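Local coordinates for putative tetR-family transcriptional regulator (Streptomyces coelicolor, PDB 3FIW), which probably acts as a TetR-family DNA-binding repressor, recognising a regulatory DNA sequence and controlling transcription of the genes it governs, at residues E28-E33 / K53-E58; E33-L38 / A118-G123; R50-K53 / E58-S61; L101-S106 / M152-A157. All coordinates share one frame; numbering follows the deposited sequence.

Contact 1 (E28-E33 / K53-E58); sequences ETVITE and KRLGVE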
loop_
_atom_site.group_PDB
_atom_site.type_symbol
_atom_site.label_atom_id
_atom_site.label_comp_id
_atom_site.label_asym_id
_atom_site.label_seq_id
_atom_site.Cartn_x
_atom_site.Cartn_y
_atom_site.Cartn_z
ATOM N N GLU A 28 13.601 -13.254 -21.241
ATOM C CA GLU A 28 12.216 -13.586 -20.790
ATOM C C GLU A 28 12.158 -14.825 -19.866
ATOM O O GLU A 28 11.495 -14.801 -18.836
ATOM C CB GLU A 28 11.222 -13.706 -21.968
ATOM C CG GLU A 28 11.728 -14.566 -23.158
ATOM C CD GLU A 28 10.818 -14.541 -24.413
ATOM O OE1 GLU A 28 10.645 -15.635 -25.023
ATOM O OE2 GLU A 28 10.294 -13.444 -24.778
ATOM N N THR A 29 12.896 -15.860 -20.259
ATOM C CA THR A 29 13.244 -17.045 -19.483
ATOM C C THR A 29 13.820 -16.757 -18.127
ATOM O O THR A 29 13.429 -17.374 -17.164
ATOM C CB THR A 29 14.331 -17.862 -20.272
ATOM O OG1 THR A 29 13.802 -18.169 -21.553
ATOM C CG2 THR A 29 14.826 -19.171 -19.543
ATOM N N VAL A 30 14.826 -15.896 -18.054
ATOM C CA VAL A 30 15.412 -15.571 -16.759
ATOM C C VAL A 30 14.368 -14.912 -15.857
ATOM O O VAL A 30 14.257 -15.257 -14.680
ATOM C CB VAL A 30 16.694 -14.724 -16.892
ATOM C CG1 VAL A 30 17.146 -14.199 -15.546
ATOM C CG2 VAL A 30 17.797 -15.563 -17.493
ATOM N N ILE A 31 13.608 -13.975 -16.434
ATOM C CA ILE A 31 12.651 -13.182 -15.706
ATOM C C ILE A 31 11.514 -14.071 -15.221
ATOM O O ILE A 31 11.009 -13.896 -14.130
ATOM C CB ILE A 31 12.113 -11.980 -16.575
ATOM C CG1 ILE A 31 13.216 -10.954 -16.847
ATOM C CG2 ILE A 31 10.955 -11.299 -15.885
ATOM C CD1 ILE A 31 12.990 -10.041 -18.080
ATOM N N THR A 32 11.114 -15.032 -16.042
ATOM C CA THR A 32 10.021 -15.943 -15.715
ATOM C C THR A 32 10.455 -16.853 -14.598
ATOM O O THR A 32 9.688 -17.147 -13.669
ATOM C CB THR A 32 9.617 -16.769 -16.974
ATOM O OG1 THR A 32 8.949 -15.892 -17.900
ATOM C CG2 THR A 32 8.673 -17.906 -16.604
ATOM N N GLU A 33 11.716 -17.262 -14.676
ATOM C CA GLU A 33 12.335 -18.057 -13.638
ATOM C C GLU A 33 12.520 -17.276 -12.315
ATOM O O GLU A 33 12.478 -17.863 -11.223
ATOM C CB GLU A 33 13.661 -18.591 -14.161
ATOM C CG GLU A 33 14.085 -19.893 -13.503
ATOM C CD GLU A 33 13.200 -21.097 -13.851
ATOM O OE1 GLU A 33 12.741 -21.249 -15.015
ATOM O OE2 GLU A 33 12.981 -21.901 -12.926
ATOM N N LYS A 53 21.314 -20.491 -9.640
ATOM C CA LYS A 53 21.282 -21.872 -9.208
ATOM C C LYS A 53 19.999 -22.569 -9.663
ATOM O O LYS A 53 20.074 -23.665 -10.164
ATOM C CB LYS A 53 21.503 -21.908 -7.691
ATOM C CG LYS A 53 20.744 -22.953 -6.937
ATOM C CD LYS A 53 21.613 -24.156 -6.618
ATOM C CE LYS A 53 20.937 -24.964 -5.536
ATOM N NZ LYS A 53 20.209 -24.016 -4.630
ATOM N N ARG A 54 18.838 -21.928 -9.505
ATOM C CA ARG A 54 17.565 -22.399 -10.108
ATOM C C ARG A 54 17.706 -22.713 -11.595
ATOM O O ARG A 54 17.106 -23.659 -12.093
ATOM C CB ARG A 54 16.417 -21.367 -9.935
ATOM C CG ARG A 54 15.378 -21.655 -8.804
ATOM C CD ARG A 54 15.957 -22.585 -7.707
ATOM N NE ARG A 54 15.680 -22.207 -6.305
ATOM C CZ ARG A 54 16.609 -21.787 -5.424
ATOM N NH1 ARG A 54 17.879 -21.650 -5.794
ATOM N NH2 ARG A 54 16.265 -21.492 -4.161
ATOM N N LEU A 55 18.485 -21.888 -12.292
ATOM C CA LEU A 55 18.671 -21.998 -13.745
ATOM C C LEU A 55 19.740 -23.030 -14.083
ATOM O O LEU A 55 19.813 -23.472 -15.214
ATOM C CB LEU A 55 19.031 -20.627 -14.356
ATOM C CG LEU A 55 17.970 -19.502 -14.455
ATOM C CD1 LEU A 55 18.621 -18.204 -14.798
ATOM C CD2 LEU A 55 16.941 -19.812 -15.510
ATOM N N GLY A 56 20.553 -23.400 -13.090
ATOM C CA GLY A 56 21.707 -24.272 -13.260
ATOM C C GLY A 56 22.858 -23.614 -14.009
ATOM O O GLY A 56 23.567 -24.272 -14.787
ATOM N N VAL A 57 23.056 -22.313 -13.812
ATOM C CA VAL A 57 24.132 -21.612 -14.518
ATOM C C VAL A 57 25.092 -20.949 -13.536
ATOM O O VAL A 57 24.790 -20.824 -12.331
ATOM C CB VAL A 57 23.603 -20.563 -15.556
ATOM C CG1 VAL A 57 22.717 -21.226 -16.604
ATOM C CG2 VAL A 57 22.871 -19.407 -14.889
ATOM N N GLU A 58 26.251 -20.549 -14.058
ATOM C CA GLU A 58 27.207 -19.699 -13.334
ATOM C C GLU A 58 26.592 -18.338 -13.052
ATOM O O GLU A 58 26.029 -17.694 -13.961
ATOM C CB GLU A 58 28.481 -19.498 -14.158
ATOM C CG GLU A 58 29.297 -20.779 -14.383
ATOM C CD GLU A 58 29.635 -21.456 -13.070
ATOM O OE1 GLU A 58 29.007 -22.499 -12.760
ATOM O OE2 GLU A 58 30.501 -20.921 -12.340
#

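Contact 2 (E33-L38 / A118-G123); sequences EALDLL and ARLHAG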
loop_
_atom_site.group_PDB
_atom_site.type_symbol
_atom_site.label_atom_id
_atom_site.label_comp_id
_atom_site.label_asym_id
_atom_site.label_seq_id
_atom_site.Cartn_x
_atom_site.Cartn_y
_atom_site.Cartn_z
ATOM N N GLU A 33 11.716 -17.262 -14.676
ATOM C CA GLU A 33 12.335 -18.057 -13.638
ATOM C C GLU A 33 12.520 -17.276 -12.315
ATOM O O GLU A 33 12.478 -17.863 -11.223
ATOM C CB GLU A 33 13.661 -18.591 -14.161
ATOM C CG GLU A 33 14.085 -19.893 -13.503
ATOM C CD GLU A 33 13.200 -21.097 -13.851
ATOM O OE1 GLU A 33 12.741 -21.249 -15.015
ATOM O OE2 GLU A 33 12.981 -21.901 -12.926
ATOM N N ALA A 34 12.680 -15.962 -12.426
ATOM C CA ALA A 34 12.867 -15.103 -11.263
ATOM C C ALA A 34 11.550 -14.953 -10.496
ATOM O O ALA A 34 11.502 -15.042 -9.244
ATOM C CB ALA A 34 13.385 -13.749 -11.735
ATOM N N LEU A 35 10.473 -14.763 -11.264
ATOM C CA LEU A 35 9.126 -14.672 -10.727
ATOM C C LEU A 35 8.673 -15.985 -10.089
ATOM O O LEU A 35 7.949 -15.956 -9.068
ATOM C CB LEU A 35 8.164 -14.242 -11.813
ATOM C CG LEU A 35 8.268 -12.778 -12.308
ATOM C CD1 LEU A 35 7.250 -12.520 -13.386
ATOM C CD2 LEU A 35 8.093 -11.791 -11.189
ATOM N N ASP A 36 9.079 -17.115 -10.676
ATOM C CA ASP A 36 8.845 -18.408 -10.061
ATOM C C ASP A 36 9.619 -18.572 -8.772
ATOM O O ASP A 36 9.069 -19.097 -7.795
ATOM C CB ASP A 36 9.197 -19.570 -10.987
ATOM C CG ASP A 36 8.197 -19.739 -12.129
ATOM O OD1 ASP A 36 7.141 -19.037 -12.194
ATOM O OD2 ASP A 36 8.496 -20.601 -12.979
ATOM N N LEU A 37 10.878 -18.129 -8.774
ATOM C CA LEU A 37 11.715 -18.075 -7.572
ATOM C C LEU A 37 11.085 -17.229 -6.465
ATOM O O LEU A 37 11.104 -17.623 -5.284
ATOM C CB LEU A 37 13.122 -17.535 -7.886
ATOM C CG LEU A 37 14.108 -17.551 -6.691
ATOM C CD1 LEU A 37 14.521 -18.954 -6.309
ATOM C CD2 LEU A 37 15.338 -16.701 -6.973
ATOM N N LEU A 38 10.542 -16.073 -6.853
ATOM C CA LEU A 38 9.826 -15.198 -5.963
ATOM C C LEU A 38 8.673 -15.941 -5.323
ATOM O O LEU A 38 8.492 -15.840 -4.102
ATOM C CB LEU A 38 9.312 -13.972 -6.717
ATOM C CG LEU A 38 8.321 -13.024 -6.000
ATOM C CD1 LEU A 38 8.914 -12.340 -4.767
ATOM C CD2 LEU A 38 7.734 -11.993 -7.019
ATOM N N ALA A 118 2.732 -7.315 -4.230
ATOM C CA ALA A 118 2.568 -5.854 -4.071
ATOM C C ALA A 118 3.827 -5.108 -3.599
ATOM O O ALA A 118 4.067 -4.003 -4.044
ATOM C CB ALA A 118 1.312 -5.483 -3.251
ATOM N N ARG A 119 4.656 -5.735 -2.758
ATOM C CA ARG A 119 5.987 -5.199 -2.394
ATOM C C ARG A 119 6.912 -5.133 -3.589
ATOM O O ARG A 119 7.716 -4.196 -3.727
ATOM C CB ARG A 119 6.658 -6.029 -1.272
ATOM C CG ARG A 119 6.046 -5.849 0.110
ATOM C CD ARG A 119 6.702 -6.793 1.101
ATOM N NE ARG A 119 8.152 -6.681 1.008
ATOM C CZ ARG A 119 9.030 -7.616 1.375
ATOM N NH1 ARG A 119 10.311 -7.359 1.228
ATOM N NH2 ARG A 119 8.656 -8.773 1.918
ATOM N N LEU A 120 6.812 -6.133 -4.460
ATOM C CA LEU A 120 7.561 -6.104 -5.700
ATOM C C LEU A 120 7.143 -4.910 -6.544
ATOM O O LEU A 120 7.998 -4.171 -7.050
ATOM C CB LEU A 120 7.362 -7.413 -6.487
ATOM C CG LEU A 120 8.129 -7.568 -7.803
ATOM C CD1 LEU A 120 9.624 -7.810 -7.605
ATOM C CD2 LEU A 120 7.483 -8.690 -8.648
ATOM N N HIS A 121 5.834 -4.718 -6.713
ATOM C CA HIS A 121 5.330 -3.583 -7.473
ATOM C C HIS A 121 5.762 -2.237 -6.898
ATOM O O HIS A 121 6.419 -1.425 -7.583
ATOM C CB HIS A 121 3.814 -3.653 -7.482
ATOM C CG HIS A 121 3.162 -2.758 -8.487
ATOM N ND1 HIS A 121 2.488 -1.602 -8.133
ATOM C CD2 HIS A 121 3.043 -2.865 -9.829
ATOM C CE1 HIS A 121 1.962 -1.048 -9.216
ATOM N NE2 HIS A 121 2.288 -1.792 -10.258
ATOM N N ALA A 122 5.415 -2.025 -5.630
ATOM C CA ALA A 122 5.727 -0.768 -4.907
ATOM C C ALA A 122 7.225 -0.454 -4.921
ATOM O O ALA A 122 7.630 0.704 -5.098
ATOM C CB ALA A 122 5.188 -0.789 -3.478
ATOM N N GLY A 123 8.034 -1.491 -4.754
ATOM C CA GLY A 123 9.481 -1.343 -4.753
ATOM C C GLY A 123 10.147 -0.920 -6.063
ATOM O O GLY A 123 11.186 -0.246 -6.045
#

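Contact 3 (R50-K53 / E58-S61); sequences RLAK and EQPS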
loop_
_atom_site.group_PDB
_atom_site.type_symbol
_atom_site.label_atom_id
_atom_site.label_comp_id
_atom_site.label_asym_id
_atom_site.label_seq_id
_atom_site.Cartn_x
_atom_site.Cartn_y
_atom_site.Cartn_z
ATOM N N ARG A 50 20.793 -17.075 -6.214
ATOM C CA ARG A 50 19.770 -18.086 -6.055
ATOM C C ARG A 50 19.064 -18.368 -7.391
ATOM O O ARG A 50 18.775 -19.528 -7.717
ATOM C CB ARG A 50 18.777 -17.610 -4.994
ATOM C CG ARG A 50 18.346 -18.665 -4.026
ATOM C CD ARG A 50 17.941 -17.990 -2.749
ATOM N NE ARG A 50 17.681 -18.964 -1.697
ATOM C CZ ARG A 50 17.431 -18.648 -0.433
ATOM N NH1 ARG A 50 17.398 -17.370 -0.056
ATOM N NH2 ARG A 50 17.209 -19.614 0.448
ATOM N N LEU A 51 18.812 -17.316 -8.171
ATOM C CA LEU A 51 18.269 -17.452 -9.501
ATOM C C LEU A 51 19.214 -18.247 -10.409
ATOM O O LEU A 51 18.768 -19.146 -11.140
ATOM C CB LEU A 51 17.946 -16.061 -10.089
ATOM C CG LEU A 51 17.532 -15.876 -11.557
ATOM C CD1 LEU A 51 16.261 -16.628 -11.924
ATOM C CD2 LEU A 51 17.364 -14.405 -11.813
ATOM N N ALA A 52 20.512 -17.913 -10.367
ATOM C CA ALA A 52 21.515 -18.628 -11.154
ATOM C C ALA A 52 21.387 -20.131 -10.912
ATOM O O ALA A 52 21.350 -20.926 -11.846
ATOM C CB ALA A 52 22.912 -18.166 -10.802
ATOM N N LYS A 53 21.314 -20.491 -9.640
ATOM C CA LYS A 53 21.282 -21.872 -9.208
ATOM C C LYS A 53 19.999 -22.569 -9.663
ATOM O O LYS A 53 20.074 -23.665 -10.164
ATOM C CB LYS A 53 21.503 -21.908 -7.691
ATOM C CG LYS A 53 20.744 -22.953 -6.937
ATOM C CD LYS A 53 21.613 -24.156 -6.618
ATOM C CE LYS A 53 20.937 -24.964 -5.536
ATOM N NZ LYS A 53 20.209 -24.016 -4.630
ATOM N N GLU A 58 26.251 -20.549 -14.058
ATOM C CA GLU A 58 27.207 -19.699 -13.334
ATOM C C GLU A 58 26.592 -18.338 -13.052
ATOM O O GLU A 58 26.029 -17.694 -13.961
ATOM C CB GLU A 58 28.481 -19.498 -14.158
ATOM C CG GLU A 58 29.297 -20.779 -14.383
ATOM C CD GLU A 58 29.635 -21.456 -13.070
ATOM O OE1 GLU A 58 29.007 -22.499 -12.760
ATOM O OE2 GLU A 58 30.501 -20.921 -12.340
ATOM N N GLN A 59 26.702 -17.897 -11.801
ATOM C CA GLN A 59 26.112 -16.600 -11.405
ATOM C C GLN A 59 26.545 -15.376 -12.253
ATOM O O GLN A 59 25.685 -14.542 -12.601
ATOM C CB GLN A 59 26.304 -16.319 -9.914
ATOM C CG GLN A 59 25.567 -15.068 -9.460
ATOM C CD GLN A 59 25.979 -14.601 -8.086
ATOM O OE1 GLN A 59 25.693 -13.466 -7.693
ATOM N NE2 GLN A 59 26.642 -15.472 -7.338
ATOM N N PRO A 60 27.866 -15.237 -12.562
ATOM C CA PRO A 60 28.287 -14.133 -13.452
ATOM C C PRO A 60 27.639 -14.115 -14.842
ATOM O O PRO A 60 27.513 -13.059 -15.441
ATOM C CB PRO A 60 29.796 -14.338 -13.569
ATOM C CG PRO A 60 30.151 -15.037 -12.273
ATOM C CD PRO A 60 29.036 -15.993 -12.065
ATOM N N SER A 61 27.220 -15.264 -15.354
ATOM C CA SER A 61 26.484 -15.290 -16.608
ATOM C C SER A 61 25.155 -14.498 -16.583
ATOM O O SER A 61 24.663 -14.117 -17.636
ATOM C CB SER A 61 26.252 -16.725 -17.079
ATOM O OG SER A 61 25.101 -17.244 -16.456
#

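Contact 4 (L101-S106 / M152-A157); sequences LRNTRS and MAMLAA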
loop_
_atom_site.group_PDB
_atom_site.type_symbol
_atom_site.label_atom_id
_atom_site.label_comp_id
_atom_site.label_asym_id
_atom_site.label_seq_id
_atom_site.Cartn_x
_atom_site.Cartn_y
_atom_site.Cartn_z
ATOM N N LEU A 101 -15.101 -1.434 -11.744
ATOM C CA LEU A 101 -14.887 -2.472 -10.746
ATOM C C LEU A 101 -14.011 -3.577 -11.286
ATOM O O LEU A 101 -13.078 -4.000 -10.615
ATOM C CB LEU A 101 -16.240 -3.040 -10.294
ATOM C CG LEU A 101 -17.175 -1.992 -9.628
ATOM C CD1 LEU A 101 -18.513 -2.636 -9.350
ATOM C CD2 LEU A 101 -16.597 -1.435 -8.351
ATOM N N ARG A 102 -14.368 -4.073 -12.474
ATOM C CA ARG A 102 -13.630 -5.142 -13.152
ATOM C C ARG A 102 -12.113 -4.815 -13.335
ATOM O O ARG A 102 -11.233 -5.656 -13.019
ATOM C CB ARG A 102 -14.327 -5.485 -14.471
ATOM C CG ARG A 102 -13.952 -6.843 -15.078
ATOM C CD ARG A 102 -14.598 -7.119 -16.464
ATOM N NE ARG A 102 -15.951 -6.607 -16.436
ATOM C CZ ARG A 102 -16.450 -5.772 -17.344
ATOM N NH1 ARG A 102 -15.689 -5.399 -18.378
ATOM N NH2 ARG A 102 -17.706 -5.320 -17.218
ATOM N N ASN A 103 -11.813 -3.593 -13.786
ATOM C CA ASN A 103 -10.408 -3.121 -13.909
ATOM C C ASN A 103 -9.561 -3.156 -12.607
ATOM O O ASN A 103 -8.385 -3.597 -12.577
ATOM C CB ASN A 103 -10.420 -1.709 -14.456
ATOM C CG ASN A 103 -9.056 -1.251 -14.815
ATOM O OD1 ASN A 103 -8.461 -1.755 -15.764
ATOM N ND2 ASN A 103 -8.525 -0.327 -14.047
ATOM N N THR A 104 -10.176 -2.707 -11.509
ATOM C CA THR A 104 -9.504 -2.693 -10.208
ATOM C C THR A 104 -9.364 -4.127 -9.676
ATOM O O THR A 104 -8.304 -4.473 -9.095
ATOM C CB THR A 104 -10.295 -1.860 -9.160
ATOM O OG1 THR A 104 -10.580 -0.600 -9.690
ATOM C CG2 THR A 104 -9.467 -1.634 -7.861
ATOM N N ARG A 105 -10.427 -4.931 -9.846
ATOM C CA ARG A 105 -10.354 -6.383 -9.557
ATOM C C ARG A 105 -9.238 -7.056 -10.352
ATOM O O ARG A 105 -8.511 -7.899 -9.835
ATOM C CB ARG A 105 -11.674 -7.105 -9.778
ATOM C CG ARG A 105 -12.815 -6.727 -8.804
ATOM C CD ARG A 105 -14.170 -7.279 -9.309
ATOM N NE ARG A 105 -15.205 -6.881 -8.385
ATOM C CZ ARG A 105 -16.456 -6.511 -8.698
ATOM N NH1 ARG A 105 -16.861 -6.472 -9.959
ATOM N NH2 ARG A 105 -17.310 -6.158 -7.710
ATOM N N SER A 106 -9.060 -6.663 -11.594
ATOM C CA SER A 106 -7.939 -7.201 -12.367
ATOM C C SER A 106 -6.575 -6.852 -11.751
ATOM O O SER A 106 -5.677 -7.709 -11.662
ATOM C CB SER A 106 -7.980 -6.760 -13.838
ATOM O OG SER A 106 -6.882 -7.362 -14.540
HETATM N N MSE A 152 -8.789 10.923 -10.856
HETATM C CA MSE A 152 -8.686 10.775 -9.379
HETATM C C MSE A 152 -9.147 9.422 -8.880
HETATM O O MSE A 152 -8.415 8.786 -8.110
HETATM C CB MSE A 152 -9.405 11.906 -8.673
HETATM C CG MSE A 152 -8.859 13.282 -9.114
HETATM SE SE MSE A 152 -6.983 13.519 -8.583
HETATM C CE MSE A 152 -6.046 13.011 -10.185
ATOM N N ALA A 153 -10.316 8.972 -9.362
ATOM C CA ALA A 153 -10.866 7.640 -9.082
ATOM C C ALA A 153 -9.923 6.539 -9.448
ATOM O O ALA A 153 -9.639 5.616 -8.610
ATOM C CB ALA A 153 -12.205 7.435 -9.810
HETATM N N MSE A 154 -9.409 6.634 -10.668
HETATM C CA MSE A 154 -8.407 5.673 -11.127
HETATM C C MSE A 154 -7.149 5.644 -10.276
HETATM O O MSE A 154 -6.654 4.578 -9.988
HETATM C CB MSE A 154 -8.037 5.943 -12.577
HETATM C CG MSE A 154 -9.204 5.742 -13.495
HETATM SE SE MSE A 154 -9.487 3.872 -13.930
HETATM C CE MSE A 154 -7.977 3.670 -15.143
ATOM N N LEU A 155 -6.599 6.805 -9.914
ATOM C CA LEU A 155 -5.497 6.855 -8.966
ATOM C C LEU A 155 -5.864 6.270 -7.584
ATOM O O LEU A 155 -5.121 5.454 -7.058
ATOM C CB LEU A 155 -4.974 8.287 -8.818
ATOM C CG LEU A 155 -4.246 8.855 -10.046
ATOM C CD1 LEU A 155 -3.831 10.308 -9.807
ATOM C CD2 LEU A 155 -3.021 8.007 -10.438
ATOM N N ALA A 156 -7.022 6.686 -7.034
ATOM C CA ALA A 156 -7.492 6.223 -5.750
ATOM C C ALA A 156 -7.580 4.710 -5.722
ATOM O O ALA A 156 -7.156 4.084 -4.774
ATOM C CB ALA A 156 -8.913 6.821 -5.413
ATOM N N ALA A 157 -8.181 4.154 -6.761
ATOM C CA ALA A 157 -8.507 2.756 -6.858
ATOM C C ALA A 157 -7.243 1.945 -6.811
ATOM O O ALA A 157 -7.163 0.985 -6.083
ATOM C CB ALA A 157 -9.299 2.478 -8.147
#

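Contact 1 (E28-E33 / K53-E58)
L55 reaches across to V30 and E33, joining the first helix of a TetR-type DNA-binding domain to the end of helix 48-55, the first helix of the predicted helix-turn-helix motif. Its two methyl groups divide the work. CD1 meets V30 CG2 at 3.9 Å, the two side chains crossing at about a right angle, while CD2 lies 3.5 Å from E33 CG and 3.8 Å from E33 CB. E33 and L55 run past each other in opposite directions, so it is the aliphatic stem of the glutamate that does the packing. Its CG stands roughly anti to the backbone N (chi1 -153°), which lays the stem against the leucine, and the bend that follows at CG turns the carboxylate off that line. No hydrogen bond bridges the segments. M25 also leans on both V30 and L55, and L51 lies against V30 and E33 one turn earlier in helix 48-55. With L55 cut back to an alanine, V30 CG2 and the E33 stem would probably lose their apolar partner here, opening a gap at the end of this helix. After L55, G56 is the first residue to leave helical geometry, its positive phi part of a Schellman motif; G56 N bonds to K53 O at 3.0 Å. Away from the interface, on helix 27-41, E28 O takes two donors from one residue: T32 N at 2.8 Å and, from the opposite face of the carbonyl plane, T32 OG1 at 2.9 Å, the hydroxyl standing above that plane with a C=O...OG1 angle of 137°.

Contact 2 (E33-L38 / A118-G123)
L38 N donates to A34 O at 2.8 Å, an ordinary helical bond that sets the turn from which L38 points at L120; the contact itself is purely apolar. A single methyl group, L120 CD2, does the touching for its helix. It meets L38 CD2 at 3.7 Å and L35 CD2 at 4.1 Å, so that one methyl faces two leucines spaced three residues apart on helix 27-41. L120 and L38 approach in much the same way: each has CG anti to its own backbone N (chi1 -178° and 170°), and each heads for the other helix from its CB onward. In L35, CG lies beside the backbone N instead; CD1 continues the extended chain, and the other methyl, CD2, turns to L120, the two side chains crossing at about a right angle. All three leucines are buried, yet the backbones stay well separated, with 9.4 Å between the CA atoms of L38 and L120. Charged pairs also tie these helices to nearby loops: D36 to R114 and R119 to D44. The contact links the DNA-binding part to the C-terminal part; in TetR itself ligand binding is relayed between the corresponding parts, a role not established here. Around it, M76 of helix 69-79 packs on both L35 and L38, L43 covers L120 from the loop after helix 27-41, and helix 147-170 lies against A118 and R119.

Contact 3 (R50-K53 / E58-S61)
A small, close-range packing of A52 against Q59 and the carbonyl carbon of E58 closes the turn of the predicted helix-turn-helix motif, where helix 48-55 faces the start of helix 60-63, the position of the recognition helix in TetR-family proteins. A52 presents just its CB. That methyl rests on the backbone of the second segment, 3.6 Å from Q59 CA and 3.9 Å from Q59 N, with Q59 CB at 4.0 Å. The main chains therefore come very near each other, the CA atoms of A52 and Q59 being 5.0 Å apart. The rest of Q59 does not go into this packing: with CG anti to the backbone N (chi1 -173°) and the chain extended beyond it, the side chain lies along helix 48-55, against T48 and R49. A52 also touches L62 of helix 60-63, so the methyl is shared between the turn and the next helix. Within 58-61, S61 OG donates to E58 O at 2.7 Å, in the carbonyl plane and with a C=O...OG angle of 156°; the S61 N bond to the same oxygen is weak. Across the two segments there are no hydrogen bonds or charge pairs. The small alanine methyl probably permits their close spacing, and polar bonds that help to hold the turn lie elsewhere, among them the S61 hydroxyl bond and a probable one from V57 N to A52 O.

Contact 4 (L101-S106 / M152-A157)
T104 meets A157 where the two helices come nearest, with 6.5 Å between their CA atoms. Both branches of the threonine face the alanine: OG1 lies 3.7 Å from A157 CB, and CG2 sits 4.1 Å from that methyl and 3.9 Å from A157 O. A chi1 of -52° puts CG2 anti to the backbone N and OG1 beside it, and in this rotation the hydroxyl also bonds back to F100 O in the preceding turn. The buried OG1 therefore has a polar partner even though it packs on a methyl group. Next to this pair, N103 ND2 approaches CE of M154, modelled as selenomethionine, at 4.2 Å, the two side chains crossing at about a right angle. M154 is bent at both chi2 and chi3, and its CE lies on the N103 side of its helix as a result. These helices, 96-112 and 147-170, belong to the all-helical C-terminal domain, which in TetR-family proteins carries the regulatory pocket and the dimer interface. In the next layer, the amide oxygen of N103 is held by K136 NZ, and M137 and L140 of the same helix, 130-142, pack on M154. The second subunit reaches this region too: F193 of that chain touches T104, F160 of that chain touches A156, and R105 NE forms a salt bridge with E194 OE1 of the second subunit.

In the fold
Contacts 1, 2 and 3 form a connected group on one side of the chain's centre, and contact 4 lies on the other. Contacts 1 and 3 have centres about 7 Å apart and share helix 48-55, both lying within the DNA-binding domain; contact 2, its centre about 14 Å from that of contact 1, shares helix 27-41 and E33 with it. Contact 4 joins helices 96-112 and 147-170, its centre about 22 Å from that of contact 2 and about 38 Å from that of contact 3. Along the chain, contacts 1 and 3 close before contact 4 opens, whereas contacts 2 and 4 interleave; because contact 2 joins helix 27-41 to helix 117-123, it bridges the DNA-binding end and the C-terminal domain.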